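PDB 5E3B: macrodomain protein from Streptomyces coelicolor, which probably removes ADP-ribose from thymidine in DNA by hydrolysis, and whose disruption increases antibiotic production in this bacterium. Local coordinates for residues 31-44 / 129-143. Numbering follows the deposited sequence. Where two conformers were deposited one is given.
Sequences ATAPSVKGVKMIAH and VADRAAELEASVHLP
Pro34 sets CB over one face of the His141 imidazole, crossing it obliquely: CB sits 3.5 Å from the ring centroid and only 12° off the normal, a CH-pi contact. At the ring's edge, near its plane, is the carbonyl O of Met41, while Val36 CG1 and Lys40 CG come in obliquely at the NE2 end. Both ring nitrogens are engaged, NE2 donating to Ser139 OG at 2.8 Å and ND1 bonding to the hydroxyl of Tyr175, which fixes the ring's rotation. The other flat group, the Arg132 guanidinium, has Leu136 CD1 over one face and Glu135 at its edge, where NH1 forms a salt bridge to OE2, tilted somewhat out of the guanidinium plane.

Strands 40-44 and 139-143 run parallel in the middle of the macrodomain's mixed sheet, between strands 172-176 and 97-105. Four backbone bonds join them, alternating across the pair: Ser139 N to Val39 O, Met41 N to Ser139 O, His141 N to Met41 O and Ala43 N to His141 O. Beside the first of these bonds, water 1 donates to Lys37 O and Val39 O and accepts from Ser139 OG. Lys40, bent back at chi3 and chi4, brings NZ to Val36 O (2.8 Å) and Gly38 O (2.7 Å), pinning the turn before its strand.

On the sheet face away from His141, Met41 reaches helix 119-136. It is modelled in two conformers; in one, with CG anti to the backbone N (chi1 -177°), SD meets Val129 CG1 at 3.7 Å, and a bend at chi3 turns CE against Arg132 CG and Leu136 CD1. Past the Schellman turn at Glu137, Ala138 CB packs 3.7 Å from Val39 CG1.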
loop_
_atom_site.group_PDB
_atom_site.type_symbol
_atom_site.label_atom_id
_atom_site.label_comp_id
_atom_site.label_asym_id
_atom_site.label_seq_id
_atom_site.Cartn_x
_atom_site.Cartn_y
_atom_site.Cartn_z
ATOM N N ALA A 31 8.770 1.211 -7.025
ATOM C CA ALA A 31 7.592 1.980 -6.552
ATOM C C ALA A 31 7.917 2.991 -5.444
ATOM O O ALA A 31 7.118 3.878 -5.234
ATOM C CB ALA A 31 6.512 1.069 -6.074
ATOM N N THR A 32 9.043 2.857 -4.766
ATOM C CA THR A 32 9.460 3.859 -3.763
ATOM C C THR A 32 10.055 5.059 -4.325
ATOM O O THR A 32 10.354 6.008 -3.591
ATOM C CB THR A 32 10.370 3.223 -2.671
ATOM O OG1 THR A 32 11.675 2.945 -3.203
ATOM C CG2 THR A 32 9.717 2.023 -2.073
ATOM N N ALA A 33 10.221 5.134 -5.645
ATOM C CA ALA A 33 10.678 6.315 -6.266
ATOM C C ALA A 33 9.848 6.778 -7.430
ATOM O O ALA A 33 10.358 6.878 -8.525
ATOM C CB ALA A 33 12.126 6.118 -6.696
ATOM N N PRO A 34 8.582 7.096 -7.215
ATOM C CA PRO A 34 7.747 7.593 -8.344
ATOM C C PRO A 34 8.283 8.904 -8.858
ATOM O O PRO A 34 8.748 9.713 -8.039
ATOM C CB PRO A 34 6.351 7.797 -7.713
ATOM C CG PRO A 34 6.439 7.362 -6.316
ATOM C CD PRO A 34 7.856 7.125 -5.937
ATOM N N SER A 35 8.180 9.118 -10.166
ATOM C CA SER A 35 8.804 10.286 -10.803
ATOM C C SER A 35 7.761 11.181 -11.427
ATOM O O SER A 35 7.859 11.591 -12.580
ATOM C CB SER A 35 9.779 9.830 -11.868
ATOM O OG SER A 35 9.081 9.045 -12.821
ATOM N N VAL A 36 6.744 11.485 -10.665
ATOM C CA VAL A 36 5.649 12.205 -11.196
ATOM C C VAL A 36 5.528 13.448 -10.329
ATOM O O VAL A 36 6.048 13.503 -9.195
ATOM C CB VAL A 36 4.393 11.309 -11.243
ATOM C CG1 VAL A 36 3.878 11.012 -9.828
ATOM C CG2 VAL A 36 3.293 11.943 -12.104
ATOM N N LYS A 37 4.867 14.452 -10.866
ATOM C CA LYS A 37 4.632 15.670 -10.142
ATOM C C LYS A 37 3.443 15.445 -9.167
ATOM O O LYS A 37 2.582 14.623 -9.418
ATOM C CB LYS A 37 4.370 16.850 -11.140
ATOM C CG LYS A 37 2.948 17.414 -11.187
ATOM N N GLY A 38 3.397 16.235 -8.106
ATOM C CA GLY A 38 2.258 16.314 -7.251
ATOM C C GLY A 38 2.491 15.319 -6.111
ATOM O O GLY A 38 3.545 14.700 -6.046
ATOM N N VAL A 39 1.533 15.237 -5.236
ATOM C CA VAL A 39 1.646 14.398 -4.036
ATOM C C VAL A 39 1.617 12.985 -4.559
ATOM O O VAL A 39 0.796 12.650 -5.435
ATOM C CB VAL A 39 0.497 14.654 -3.054
ATOM C CG1 VAL A 39 0.594 13.725 -1.873
ATOM C CG2 VAL A 39 0.532 16.133 -2.600
ATOM N N LYS A 40 2.465 12.183 -3.978
ATOM C CA LYS A 40 2.591 10.734 -4.299
ATOM C C LYS A 40 2.299 9.911 -3.055
ATOM O O LYS A 40 2.817 10.207 -1.949
ATOM C CB LYS A 40 4.001 10.459 -4.771
ATOM C CG LYS A 40 4.227 11.117 -6.135
ATOM C CD LYS A 40 5.691 11.300 -6.472
ATOM C CE LYS A 40 6.361 12.515 -5.822
ATOM N NZ LYS A 40 6.106 13.858 -6.421
ATOM N N MET A 41 1.561 8.794 -3.260
ATOM C CA MET A 41 1.262 7.882 -2.175
ATOM C C MET A 41 1.614 6.506 -2.637
ATOM O O MET A 41 1.098 6.034 -3.628
ATOM C CB MET A 41 -0.177 7.941 -1.743
ATOM C CG MET A 41 -0.436 7.064 -0.585
ATOM S SD MET A 41 -2.151 7.081 -0.102
ATOM C CE MET A 41 -2.360 8.697 0.542
ATOM N N ILE A 42 2.501 5.876 -1.859
ATOM C CA ILE A 42 2.986 4.522 -2.147
ATOM C C ILE A 42 2.250 3.562 -1.234
ATOM O O ILE A 42 2.428 3.627 -0.032
ATOM C CB ILE A 42 4.476 4.473 -1.930
ATOM C CG1 ILE A 42 5.192 5.523 -2.802
ATOM C CG2 ILE A 42 5.018 3.097 -2.127
ATOM C CD1 ILE A 42 6.498 5.865 -2.218
ATOM N N ALA A 43 1.430 2.665 -1.785
ATOM C CA ALA A 43 0.574 1.810 -0.993
ATOM C C ALA A 43 0.999 0.391 -1.168
ATOM O O ALA A 43 1.282 -0.053 -2.313
ATOM C CB ALA A 43 -0.878 1.923 -1.473
ATOM N N HIS A 44 1.077 -0.339 -0.051
ATOM C CA HIS A 44 1.534 -1.709 -0.095
ATOM C C HIS A 44 0.882 -2.524 1.003
ATOM O O HIS A 44 0.404 -2.018 2.011
ATOM C CB HIS A 44 3.071 -1.732 -0.067
ATOM C CG HIS A 44 3.626 -1.309 1.274
ATOM N ND1 HIS A 44 4.346 -2.148 2.096
ATOM C CD2 HIS A 44 3.500 -0.145 1.956
ATOM C CE1 HIS A 44 4.633 -1.546 3.226
ATOM N NE2 HIS A 44 4.120 -0.339 3.187
ATOM N N VAL A 129 -7.216 4.178 1.316
ATOM C CA VAL A 129 -6.193 4.836 0.525
ATOM C C VAL A 129 -6.818 5.834 -0.424
ATOM O O VAL A 129 -6.329 6.929 -0.590
ATOM C CB VAL A 129 -5.327 3.778 -0.210
ATOM C CG1 VAL A 129 -4.433 4.398 -1.246
ATOM C CG2 VAL A 129 -4.468 3.010 0.801
ATOM N N ALA A 130 -7.882 5.391 -1.125
ATOM C CA ALA A 130 -8.567 6.249 -2.048
ATOM C C ALA A 130 -9.098 7.490 -1.352
ATOM O O ALA A 130 -8.946 8.568 -1.885
ATOM C CB ALA A 130 -9.639 5.549 -2.771
ATOM N N ASP A 131 -9.738 7.327 -0.191
ATOM C CA ASP A 131 -10.241 8.536 0.549
ATOM C C ASP A 131 -9.114 9.520 0.767
ATOM O O ASP A 131 -9.230 10.748 0.620
ATOM C CB ASP A 131 -10.911 8.154 1.843
ATOM C CG ASP A 131 -12.146 7.207 1.642
ATOM O OD1 ASP A 131 -12.806 7.266 0.578
ATOM O OD2 ASP A 131 -12.395 6.342 2.514
ATOM N N ARG A 132 -7.979 9.010 1.278
ATOM C CA ARG A 132 -6.831 9.908 1.628
ATOM C C ARG A 132 -6.161 10.491 0.426
ATOM O O ARG A 132 -5.805 11.685 0.366
ATOM C CB ARG A 132 -5.908 9.108 2.540
ATOM C CG ARG A 132 -4.723 9.824 3.186
ATOM C CD ARG A 132 -5.209 10.822 4.221
ATOM N NE ARG A 132 -4.019 11.453 4.837
ATOM C CZ ARG A 132 -3.826 12.780 4.945
ATOM N NH1 ARG A 132 -4.679 13.668 4.517
ATOM N NH2 ARG A 132 -2.688 13.193 5.526
ATOM N N ALA A 133 -6.008 9.691 -0.658
ATOM C CA ALA A 133 -5.422 10.176 -1.890
ATOM C C ALA A 133 -6.308 11.191 -2.526
ATOM O O ALA A 133 -5.782 12.223 -3.008
ATOM C CB ALA A 133 -5.116 8.992 -2.848
ATOM N N ALA A 134 -7.608 11.059 -2.403
ATOM C CA ALA A 134 -8.484 12.090 -3.012
ATOM C C ALA A 134 -8.304 13.422 -2.302
ATOM O O ALA A 134 -8.094 14.434 -2.945
ATOM C CB ALA A 134 -9.882 11.638 -2.992
ATOM N N GLU A 135 -8.287 13.394 -0.959
ATOM C CA GLU A 135 -8.082 14.680 -0.289
ATOM C C GLU A 135 -6.745 15.294 -0.455
ATOM O O GLU A 135 -6.655 16.518 -0.497
ATOM C CB GLU A 135 -8.503 14.663 1.132
ATOM C CG GLU A 135 -7.681 13.868 2.016
ATOM C CD GLU A 135 -8.225 13.847 3.445
ATOM O OE1 GLU A 135 -9.268 14.462 3.763
ATOM O OE2 GLU A 135 -7.548 13.229 4.244
ATOM N N LEU A 136 -5.689 14.485 -0.612
ATOM C CA LEU A 136 -4.347 14.970 -0.886
ATOM C C LEU A 136 -4.079 15.333 -2.366
ATOM O O LEU A 136 -3.001 15.787 -2.678
ATOM C CB LEU A 136 -3.317 13.919 -0.495
ATOM C CG LEU A 136 -3.107 13.758 1.022
ATOM C CD1 LEU A 136 -2.212 12.549 1.236
ATOM C CD2 LEU A 136 -2.387 14.929 1.677
ATOM N N GLU A 137 -5.032 15.023 -3.222
ATOM C CA GLU A 137 -4.879 15.106 -4.690
ATOM C C GLU A 137 -3.638 14.314 -5.108
ATOM O O GLU A 137 -2.811 14.732 -5.916
ATOM C CB GLU A 137 -4.791 16.583 -5.124
ATOM C CG GLU A 137 -6.133 17.263 -4.900
ATOM C CD GLU A 137 -6.212 18.676 -5.499
ATOM O OE1 GLU A 137 -5.239 19.141 -6.144
ATOM O OE2 GLU A 137 -7.269 19.308 -5.301
ATOM N N ALA A 138 -3.513 13.104 -4.584
ATOM C CA ALA A 138 -2.341 12.315 -4.819
ATOM C C ALA A 138 -2.541 11.300 -5.941
ATOM O O ALA A 138 -3.616 10.764 -6.109
ATOM C CB ALA A 138 -1.938 11.606 -3.549
ATOM N N SER A 139 -1.420 10.964 -6.582
ATOM C CA SER A 139 -1.403 9.711 -7.360
ATOM C C SER A 139 -0.940 8.559 -6.488
ATOM O O SER A 139 -0.215 8.787 -5.477
ATOM C CB SER A 139 -0.454 9.874 -8.539
ATOM O OG SER A 139 0.857 10.216 -8.167
ATOM N N VAL A 140 -1.331 7.330 -6.857
ATOM C CA VAL A 140 -1.058 6.145 -6.040
ATOM C C VAL A 140 -0.117 5.202 -6.804
ATOM O O VAL A 140 -0.246 5.088 -8.032
ATOM C CB VAL A 140 -2.352 5.472 -5.597
ATOM C CG1 VAL A 140 -2.066 4.184 -4.917
ATOM C CG2 VAL A 140 -3.118 6.439 -4.672
ATOM N N HIS A 141 0.844 4.624 -6.096
ATOM C CA HIS A 141 1.988 3.858 -6.643
ATOM C C HIS A 141 2.086 2.597 -5.849
ATOM O O HIS A 141 2.245 2.606 -4.601
ATOM C CB HIS A 141 3.236 4.744 -6.527
ATOM C CG HIS A 141 3.086 6.007 -7.297
ATOM N ND1 HIS A 141 3.405 6.108 -8.637
ATOM C CD2 HIS A 141 2.530 7.192 -6.964
ATOM C CE1 HIS A 141 3.137 7.311 -9.067
ATOM N NE2 HIS A 141 2.551 7.984 -8.091
ATOM N N LEU A 142 1.893 1.434 -6.548
ATOM C CA LEU A 142 1.818 0.183 -5.886
ATOM C C LEU A 142 2.748 -0.852 -6.526
ATOM O O LEU A 142 2.856 -0.910 -7.731
ATOM C CB LEU A 142 0.410 -0.435 -5.874
ATOM C CG LEU A 142 -0.825 0.323 -5.325
ATOM C CD1 LEU A 142 -1.505 0.893 -6.491
ATOM C CD2 LEU A 142 -1.710 -0.565 -4.460
ATOM N N PRO A 143 3.404 -1.637 -5.706
ATOM C CA PRO A 143 4.108 -2.744 -6.312
ATOM C C PRO A 143 3.114 -3.839 -6.646
ATOM O O PRO A 143 2.130 -4.059 -6.010
ATOM C CB PRO A 143 4.972 -3.225 -5.182
ATOM C CG PRO A 143 4.203 -2.903 -3.937
ATOM C CD PRO A 143 3.560 -1.635 -4.235
HETATM O O HOH W 1 0.880 12.936 -8.150
HETATM O O HOH W 2 -0.889 16.677 -6.019
#